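Local coordinates for adhesin (Streptococcus sanguinis SK1 = NCTC 7863, PDB 6VU6), which binds sialylated glycans through its SigLec-like domains and probably attaches the bacterium to host glycoproteins, at residues I215-E220 with V319-T324; T4-T9 with A102-G107; A144-Q149 with V174-T179. One frame throughout, in Å; residues are numbered along the deposited sequence.

Contact 1. Residues I215-E220 with V319-T324; sequences IFYRGE and VFANQT. With CA (calcium ion), chain J.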
loop_
_atom_site.group_PDB
_atom_site.type_symbol
_atom_site.label_atom_id
_atom_site.label_comp_id
_atom_site.label_asym_id
_atom_site.label_seq_id
_atom_site.Cartn_x
_atom_site.Cartn_y
_atom_site.Cartn_z
ATOM N N ILE A 215 0.640 -24.377 19.675
ATOM C CA ILE A 215 -0.121 -25.395 20.438
ATOM C C ILE A 215 -1.388 -25.770 19.702
ATOM O O ILE A 215 -2.151 -24.913 19.361
ATOM C CB ILE A 215 -0.403 -24.955 21.865
ATOM C CG1 ILE A 215 0.911 -24.735 22.588
ATOM C CG2 ILE A 215 -1.215 -25.984 22.605
ATOM C CD1 ILE A 215 1.154 -23.326 22.870
ATOM N N PHE A 216 -1.495 -27.042 19.400
ATOM C CA PHE A 216 -2.721 -27.597 18.846
ATOM C C PHE A 216 -3.321 -28.531 19.886
ATOM O O PHE A 216 -2.657 -29.476 20.327
ATOM C CB PHE A 216 -2.445 -28.317 17.526
ATOM C CG PHE A 216 -2.497 -27.409 16.342
ATOM C CD1 PHE A 216 -1.618 -26.342 16.257
ATOM C CD2 PHE A 216 -3.453 -27.582 15.349
ATOM C CE1 PHE A 216 -1.652 -25.475 15.183
ATOM C CE2 PHE A 216 -3.508 -26.708 14.270
ATOM C CZ PHE A 216 -2.599 -25.653 14.186
ATOM N N TYR A 217 -4.559 -28.253 20.293
ATOM C CA TYR A 217 -5.267 -29.091 21.252
ATOM C C TYR A 217 -5.898 -30.283 20.545
ATOM O O TYR A 217 -6.618 -30.119 19.563
ATOM C CB TYR A 217 -6.325 -28.277 21.991
ATOM C CG TYR A 217 -5.695 -27.225 22.857
ATOM C CD1 TYR A 217 -5.151 -27.563 24.096
ATOM C CD2 TYR A 217 -5.602 -25.906 22.434
ATOM C CE1 TYR A 217 -4.552 -26.608 24.904
ATOM C CE2 TYR A 217 -5.008 -24.934 23.231
ATOM C CZ TYR A 217 -4.486 -25.296 24.466
ATOM O OH TYR A 217 -3.888 -24.350 25.265
ATOM N N ARG A 218 -5.617 -31.483 21.043
ATOM C CA ARG A 218 -6.108 -32.710 20.423
ATOM C C ARG A 218 -7.635 -32.709 20.357
ATOM O O ARG A 218 -8.320 -32.391 21.335
ATOM C CB ARG A 218 -5.586 -33.908 21.216
ATOM C CG ARG A 218 -4.097 -33.798 21.518
ATOM C CD ARG A 218 -3.639 -34.691 22.657
ATOM N NE ARG A 218 -4.115 -36.067 22.515
ATOM C CZ ARG A 218 -4.926 -36.674 23.378
ATOM N NH1 ARG A 218 -5.353 -36.036 24.466
ATOM N NH2 ARG A 218 -5.304 -37.924 23.150
ATOM N N GLY A 219 -8.166 -33.017 19.176
ATOM C CA GLY A 219 -9.602 -33.049 18.998
ATOM C C GLY A 219 -10.265 -31.702 18.824
ATOM O O GLY A 219 -11.500 -31.638 18.786
ATOM N N GLU A 220 -9.502 -30.619 18.722
ATOM C CA GLU A 220 -10.105 -29.322 18.487
ATOM C C GLU A 220 -9.414 -28.713 17.281
ATOM O O GLU A 220 -8.185 -28.730 17.205
ATOM C CB GLU A 220 -9.997 -28.415 19.730
ATOM C CG GLU A 220 -11.064 -28.728 20.818
ATOM C CD GLU A 220 -11.190 -27.639 21.901
ATOM O OE1 GLU A 220 -12.029 -27.772 22.843
ATOM O OE2 GLU A 220 -10.438 -26.643 21.800
ATOM N N VAL A 319 2.877 -28.240 18.608
ATOM C CA VAL A 319 2.966 -28.925 19.898
ATOM C C VAL A 319 1.567 -29.370 20.315
ATOM O O VAL A 319 0.651 -28.542 20.431
ATOM C CB VAL A 319 3.582 -28.031 20.987
ATOM C CG1 VAL A 319 3.748 -28.833 22.280
ATOM C CG2 VAL A 319 4.912 -27.467 20.537
ATOM N N PHE A 320 1.411 -30.674 20.563
ATOM C CA PHE A 320 0.132 -31.225 20.995
ATOM C C PHE A 320 -0.072 -30.961 22.476
ATOM O O PHE A 320 0.858 -31.102 23.281
ATOM C CB PHE A 320 0.043 -32.746 20.819
ATOM C CG PHE A 320 0.500 -33.269 19.506
ATOM C CD1 PHE A 320 0.522 -32.484 18.378
ATOM C CD2 PHE A 320 0.880 -34.592 19.400
ATOM C CE1 PHE A 320 0.955 -33.001 17.182
ATOM C CE2 PHE A 320 1.302 -35.123 18.203
ATOM C CZ PHE A 320 1.349 -34.327 17.092
ATOM N N ALA A 321 -1.315 -30.651 22.837
ATOM C CA ALA A 321 -1.717 -30.494 24.227
ATOM C C ALA A 321 -3.101 -31.098 24.431
ATOM O O ALA A 321 -3.877 -31.241 23.485
ATOM C CB ALA A 321 -1.727 -29.022 24.664
ATOM N N ASN A 322 -3.383 -31.449 25.672
ATOM C CA ASN A 322 -4.668 -32.054 26.050
ATOM C C ASN A 322 -5.684 -30.951 26.292
ATOM O O ASN A 322 -5.284 -29.921 26.681
ATOM C CB ASN A 322 -4.478 -32.899 27.301
ATOM C CG ASN A 322 -3.390 -33.925 27.124
ATOM O OD1 ASN A 322 -3.483 -34.792 26.288
ATOM N ND2 ASN A 322 -2.345 -33.807 27.893
ATOM N N GLN A 323 -6.969 -31.237 26.152
ATOM C CA GLN A 323 -8.003 -30.214 26.400
ATOM C C GLN A 323 -8.042 -29.748 27.863
ATOM O O GLN A 323 -8.409 -28.621 28.058
ATOM C CB GLN A 323 -9.360 -30.618 25.839
ATOM C CG GLN A 323 -9.475 -30.550 24.326
ATOM C CD GLN A 323 -10.792 -31.094 23.857
ATOM O OE1 GLN A 323 -11.803 -30.955 24.497
ATOM N NE2 GLN A 323 -10.788 -31.754 22.734
ATOM N N THR A 324 -7.545 -30.551 28.766
ATOM C CA THR A 324 -7.560 -30.155 30.175
ATOM C C THR A 324 -6.744 -28.886 30.370
ATOM O O THR A 324 -7.149 -28.101 30.950
ATOM C CB THR A 324 -7.162 -31.353 31.011
ATOM O OG1 THR A 324 -7.532 -30.949 32.304
ATOM C CG2 THR A 324 -5.698 -31.693 30.922
HETATM CA CA CA J . -7.957 -28.100 33.391
HETATM O O HOH W 1 -12.834 -33.077 20.689
HETATM O O HOH W 2 -13.546 -29.918 22.876
HETATM O O HOH W 3 -6.784 -26.477 33.257
HETATM O O HOH W 4 -6.324 -28.801 32.666
HETATM O O HOH W 5 -8.299 -26.860 35.327
#
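I215, F216 and Y217 run parallel beside V319, F320 and A321. F216 N donates to V319 O (2.8 Å), A321 N returns a bond to F216 O (3.1 Å), and R218 N closes the ladder on A321 O (3.0 Å). On the I215 and Y217 side, A321 CB sits 3.7 Å from Y217 CE1 and touches I215 CG2, which overlies one face of the tyrosine ring near its rim. F320, on the other face, has its side chain about 4 Å from a bound N-acetylneuraminic acid.

The R218 side chain, just past the strand end, runs along A321 and N322. Its CB lies near A321 O, and CG packs closer, at 3.2 Å. CD then passes N322 OD1. There the chain bends (chi3 49°), bringing NH1 2.9 Å from N322 OD1 in a weak hydrogen bond, with the guanidinium and amide planes 79° apart. Stronger partners hold the tip: NE and NH2 donate to L289 O and K287 O, and NH1 forms a salt bridge with D384.

R218 O, in the type II turn Y217-E220, accepts from Q323 NE2 at 2.9 Å, in the planes of both groups. Just beyond, T324 O binds a calcium ion with Y327 and D393. Such a parallel pairing of an edge strand with the last strand is typical of V-set-like sheets, as in SigLec-like domains.

Contact 2. Residues T4-T9 with A102-G107; sequences TPPTIT and AEDAAG. With CA (calcium ion), chain G.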
loop_
_atom_site.group_PDB
_atom_site.type_symbol
_atom_site.label_atom_id
_atom_site.label_comp_id
_atom_site.label_asym_id
_atom_site.label_seq_id
_atom_site.Cartn_x
_atom_site.Cartn_y
_atom_site.Cartn_z
ATOM N N THR A 4 -3.452 61.839 -23.442
ATOM C CA THR A 4 -2.584 60.854 -22.767
ATOM C C THR A 4 -2.817 59.458 -23.325
ATOM O O THR A 4 -3.900 59.075 -23.407
ATOM C CB THR A 4 -2.922 60.897 -21.277
ATOM O OG1 THR A 4 -2.482 62.198 -20.930
ATOM C CG2 THR A 4 -2.172 59.884 -20.444
ATOM N N PRO A 5 -1.806 58.652 -23.660
ATOM C CA PRO A 5 -2.083 57.312 -24.143
ATOM C C PRO A 5 -2.397 56.354 -22.993
ATOM O O PRO A 5 -2.196 56.644 -21.927
ATOM C CB PRO A 5 -0.754 56.907 -24.754
ATOM C CG PRO A 5 0.246 57.692 -23.976
ATOM C CD PRO A 5 -0.421 58.963 -23.521
ATOM N N PRO A 6 -2.890 55.152 -23.247
ATOM C CA PRO A 6 -3.128 54.195 -22.187
ATOM C C PRO A 6 -1.856 53.630 -21.530
ATOM O O PRO A 6 -0.796 53.804 -21.951
ATOM C CB PRO A 6 -3.872 53.079 -22.918
ATOM C CG PRO A 6 -4.382 53.699 -24.139
ATOM C CD PRO A 6 -3.301 54.662 -24.519
ATOM N N THR A 7 -2.088 52.961 -20.426
ATOM C CA THR A 7 -1.073 52.270 -19.607
ATOM C C THR A 7 -1.218 50.777 -19.894
ATOM O O THR A 7 -2.300 50.340 -19.860
ATOM C CB THR A 7 -1.377 52.551 -18.133
ATOM O OG1 THR A 7 -1.169 53.917 -17.856
ATOM C CG2 THR A 7 -0.577 51.700 -17.184
ATOM N N ILE A 8 -0.117 50.121 -20.166
ATOM C CA ILE A 8 -0.132 48.673 -20.465
ATOM C C ILE A 8 0.714 47.920 -19.450
ATOM O O ILE A 8 1.842 48.225 -19.313
ATOM C CB ILE A 8 0.327 48.381 -21.889
ATOM C CG1 ILE A 8 -0.494 49.155 -22.911
ATOM C CG2 ILE A 8 0.253 46.893 -22.129
ATOM C CD1 ILE A 8 0.207 49.397 -24.197
ATOM N N THR A 9 0.135 46.925 -18.832
ATOM C CA THR A 9 0.807 46.102 -17.819
ATOM C C THR A 9 0.887 44.674 -18.360
ATOM O O THR A 9 -0.128 44.171 -18.754
ATOM C CB THR A 9 0.017 46.192 -16.511
ATOM O OG1 THR A 9 0.029 47.549 -16.078
ATOM C CG2 THR A 9 0.583 45.320 -15.420
ATOM N N ALA A 102 -1.417 50.126 -27.367
ATOM C CA ALA A 102 -2.855 50.362 -27.165
ATOM C C ALA A 102 -3.216 51.753 -27.687
ATOM O O ALA A 102 -2.354 52.591 -27.721
ATOM C CB ALA A 102 -3.220 50.183 -25.731
ATOM N N GLU A 103 -4.472 51.944 -28.067
ATOM C CA GLU A 103 -4.988 53.241 -28.554
ATOM C C GLU A 103 -6.323 53.560 -27.886
ATOM O O GLU A 103 -7.218 52.782 -27.961
ATOM C CB GLU A 103 -5.177 53.231 -30.060
ATOM C CG GLU A 103 -5.309 54.601 -30.636
ATOM C CD GLU A 103 -5.883 54.628 -32.040
ATOM O OE1 GLU A 103 -7.073 54.968 -32.183
ATOM O OE2 GLU A 103 -5.162 54.291 -32.977
ATOM N N ASP A 104 -6.465 54.755 -27.361
ATOM C CA ASP A 104 -7.748 55.117 -26.728
ATOM C C ASP A 104 -8.755 55.616 -27.760
ATOM O O ASP A 104 -8.460 55.690 -28.912
ATOM C CB ASP A 104 -7.579 56.141 -25.615
ATOM C CG ASP A 104 -6.850 57.393 -26.018
ATOM O OD1 ASP A 104 -6.913 57.804 -27.160
ATOM O OD2 ASP A 104 -6.232 57.955 -25.177
ATOM N N ALA A 105 -9.882 56.092 -27.262
ATOM C CA ALA A 105 -10.999 56.537 -28.121
ATOM C C ALA A 105 -10.741 57.893 -28.727
ATOM O O ALA A 105 -11.499 58.241 -29.572
ATOM C CB ALA A 105 -12.300 56.542 -27.379
ATOM N N ALA A 106 -9.752 58.629 -28.259
ATOM C CA ALA A 106 -9.453 59.957 -28.821
ATOM C C ALA A 106 -8.262 59.852 -29.764
ATOM O O ALA A 106 -7.855 60.850 -30.277
ATOM C CB ALA A 106 -9.206 60.893 -27.693
ATOM N N GLY A 107 -7.732 58.644 -29.945
ATOM C CA GLY A 107 -6.612 58.431 -30.877
ATOM C C GLY A 107 -5.220 58.412 -30.282
ATOM O O GLY A 107 -4.310 58.292 -31.035
HETATM CA CA CA G . -6.255 58.834 -22.650
#
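T4 and D104 meet through a calcium ion. The backbone oxygen T4 O binds the metal at 2.5 Å and the carboxylate oxygen D104 OD2 at 2.7 Å. As fellow ligands, T4 O and D104 OD2 come within 3.1 Å of each other, two acceptors held close by the cation between them. Five further ligand atoms complete the shell, among them carboxylate oxygens of D2, D30 and D31; D2 contributes both of its oxygens.

The carboxylate of D104 is positioned by its own turn. Its CG stands between the backbone N and the carbonyl carbon (chi1 54°), so that OD2 faces the metal while OD1 is turned back over the following residues. There A106 N donates to D104 OD1 at 3.2 Å, from above the carboxylate plane, in an Asx turn. N108 N supplies a further bond to OD1, and the type I turn from D104 to G107 is closed by G107 N on D104 O.

Beside the ion the contact becomes apolar. The ring of P6 leans on A102, its CG 4.0 Å from A102 CB, with the same CG near D104 N. I8 meets the same methyl from another direction, with CD1 3.8 Å from A102 CB and 3.6 Å from A102 N. P6 also touches T28 and V35, which belong to the two sheets of the sandwich.

No direct hydrogen bond joins the two segments. Strands 7-9 and 95-104 belong to different sheets, so their union here rests on hydrophobic packing and on the metal. The cation probably offsets the mutual repulsion of the gathered carboxylates and ties the N-terminal segment to the end of strand 95-104.

Contact 3. Residues A144-Q149 with V174-T179; sequences ANSLTQ and VSENGT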
loop_
_atom_site.group_PDB
_atom_site.type_symbol
_atom_site.label_atom_id
_atom_site.label_comp_id
_atom_site.label_asym_id
_atom_site.label_seq_id
_atom_site.Cartn_x
_atom_site.Cartn_y
_atom_site.Cartn_z
ATOM N N ALA A 144 22.263 -6.912 -10.941
ATOM C CA ALA A 144 22.122 -5.481 -11.246
ATOM C C ALA A 144 22.835 -5.061 -12.524
ATOM O O ALA A 144 22.557 -3.974 -13.053
ATOM C CB ALA A 144 22.631 -4.644 -10.073
ATOM N N ASN A 145 23.751 -5.882 -13.011
ATOM C CA ASN A 145 24.489 -5.630 -14.235
ATOM C C ASN A 145 23.740 -6.122 -15.459
ATOM O O ASN A 145 24.082 -5.740 -16.587
ATOM C CB ASN A 145 25.840 -6.335 -14.133
ATOM C CG ASN A 145 26.905 -5.693 -14.965
ATOM O OD1 ASN A 145 27.018 -4.468 -15.010
ATOM N ND2 ASN A 145 27.716 -6.525 -15.624
ATOM N N SER A 146 22.718 -6.960 -15.270
ATOM C CA SER A 146 22.066 -7.555 -16.434
ATOM C C SER A 146 20.604 -7.821 -16.084
ATOM O O SER A 146 20.203 -8.961 -15.845
ATOM C CB SER A 146 22.767 -8.840 -16.870
ATOM O OG SER A 146 22.123 -9.398 -18.004
ATOM N N LEU A 147 19.794 -6.767 -16.087
ATOM C CA LEU A 147 18.384 -6.937 -15.744
ATOM C C LEU A 147 17.666 -7.830 -16.748
ATOM O O LEU A 147 18.028 -7.910 -17.921
ATOM C CB LEU A 147 17.665 -5.589 -15.655
ATOM C CG LEU A 147 17.768 -4.878 -14.305
ATOM C CD1 LEU A 147 19.199 -4.412 -14.046
ATOM C CD2 LEU A 147 16.784 -3.721 -14.221
ATOM N N THR A 148 16.630 -8.502 -16.265
ATOM C CA THR A 148 15.750 -9.283 -17.111
ATOM C C THR A 148 14.618 -8.394 -17.609
ATOM O O THR A 148 14.395 -7.291 -17.100
ATOM C CB THR A 148 15.177 -10.451 -16.330
ATOM O OG1 THR A 148 14.269 -9.921 -15.355
ATOM C CG2 THR A 148 16.296 -11.226 -15.625
ATOM N N GLN A 149 13.820 -8.909 -18.536
ATOM C CA GLN A 149 12.667 -8.113 -19.034
ATOM C C GLN A 149 11.607 -7.921 -17.949
ATOM O O GLN A 149 10.902 -6.945 -17.986
ATOM C CB GLN A 149 12.079 -8.715 -20.297
ATOM C CG GLN A 149 11.002 -7.838 -20.917
ATOM C CD GLN A 149 11.519 -6.479 -21.293
ATOM O OE1 GLN A 149 12.589 -6.344 -21.879
ATOM N NE2 GLN A 149 10.742 -5.464 -20.983
ATOM N N VAL A 174 14.611 1.255 -19.920
ATOM C CA VAL A 174 15.556 0.888 -18.880
ATOM C C VAL A 174 16.713 0.171 -19.552
ATOM O O VAL A 174 16.514 -0.721 -20.386
ATOM C CB VAL A 174 14.912 0.025 -17.779
ATOM C CG1 VAL A 174 15.882 -0.162 -16.632
ATOM C CG2 VAL A 174 13.635 0.686 -17.267
ATOM N N SER A 175 17.920 0.607 -19.221
ATOM C CA SER A 175 19.141 0.032 -19.750
ATOM C C SER A 175 19.442 -1.304 -19.077
ATOM O O SER A 175 18.754 -1.747 -18.150
ATOM C CB SER A 175 20.307 0.998 -19.554
ATOM O OG SER A 175 21.005 0.720 -18.345
ATOM N N GLU A 176 20.511 -1.954 -19.547
ATOM C CA GLU A 176 20.883 -3.269 -19.032
ATOM C C GLU A 176 21.180 -3.229 -17.540
ATOM O O GLU A 176 20.958 -4.223 -16.834
ATOM C CB GLU A 176 22.092 -3.805 -19.806
ATOM C CG GLU A 176 22.302 -5.306 -19.689
ATOM C CD GLU A 176 21.224 -6.116 -20.401
ATOM O OE1 GLU A 176 20.415 -5.519 -21.147
ATOM O OE2 GLU A 176 21.189 -7.356 -20.220
ATOM N N ASN A 177 21.670 -2.097 -17.036
ATOM C CA ASN A 177 21.994 -1.959 -15.624
ATOM C C ASN A 177 20.948 -1.182 -14.841
ATOM O O ASN A 177 21.219 -0.796 -13.699
ATOM C CB ASN A 177 23.350 -1.282 -15.450
ATOM C CG ASN A 177 23.287 0.207 -15.687
ATOM O OD1 ASN A 177 22.329 0.725 -16.273
ATOM N ND2 ASN A 177 24.317 0.908 -15.246
ATOM N N GLY A 178 19.778 -0.925 -15.432
ATOM C CA GLY A 178 18.691 -0.261 -14.745
ATOM C C GLY A 178 18.561 1.231 -14.977
ATOM O O GLY A 178 17.662 1.849 -14.394
ATOM N N THR A 179 19.427 1.832 -15.788
ATOM C CA THR A 179 19.393 3.281 -15.955
ATOM C C THR A 179 18.159 3.692 -16.753
ATOM O O THR A 179 17.932 3.196 -17.858
ATOM C CB THR A 179 20.673 3.751 -16.634
ATOM O OG1 THR A 179 21.787 3.426 -15.797
ATOM C CG2 THR A 179 20.654 5.235 -16.847
#
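L147 and E176 supply the main polar link between the two loops. L147 N donates to E176 O at 2.9 Å, almost straight (175° at the hydrogen) and in the carbonyl plane. A second bond comes from the side chains: S146 OG donates to E176 OE2 at 3.2 Å, meeting the carboxylate on its anti side and close to its plane. With CG anti to the backbone N (chi1 -161°), E176 CG comes 3.6 Å from N145 O; the bend at chi2 (69°) then turns the carboxylate to S146. The other oxygen, E176 OE1, has a long, weak ion pair with K152.

A weaker polar contact lies alongside, where N177 CA points its hydrogen at A144 O.

Apolar contact falls to L147. Its CD1 lies against the E176 to G178 backbone, 3.3 Å from E176 O and 3.8 Å from G178 N, while CD2 approaches G178 CA and, more loosely, V174 CG1. L147 and V174 also touch V155 and I156 respectively, on helix 149-162, whose N-cap is T148.

Bonds within 174-179 give the loop its form. It contains a type I turn from S175 to G178; S175 OG accepts from N177 N, an ST turn, and just beyond, N177 OD1 accepts from T179 N at 3.1 Å, an Asx turn. T179 OG1 adds a bond of 2.8 Å to N177 OD1, and T179 N is also shared with S175 OG.

The turn thus keeps its form through its own bonds, so that the backbone bond from L147 N to E176 O probably sets the position of the loop ahead of the helix, while the serine-glutamate bond, nearer the surface, probably adds less.

The three contacts lie in different units of an elongated chain and do not touch; the centres of contacts 1 and 2 are about 97 Å apart, on opposite sides of the chain's centre. Contacts 1 and 2 belong to the two SigLec-like ranges but hold different elements: contact 1 joins adjacent strands of one sheet by backbone bonds, whereas contact 2 joins strands of opposing sheets through packing and calcium. Calcium accompanies both, yet it bridges the segments only in contact 2. Contact 3, in an atypical Rib range, joins two loops with neither strand pairing nor metal. All are partly buried, mixing buried residues with exposed ones.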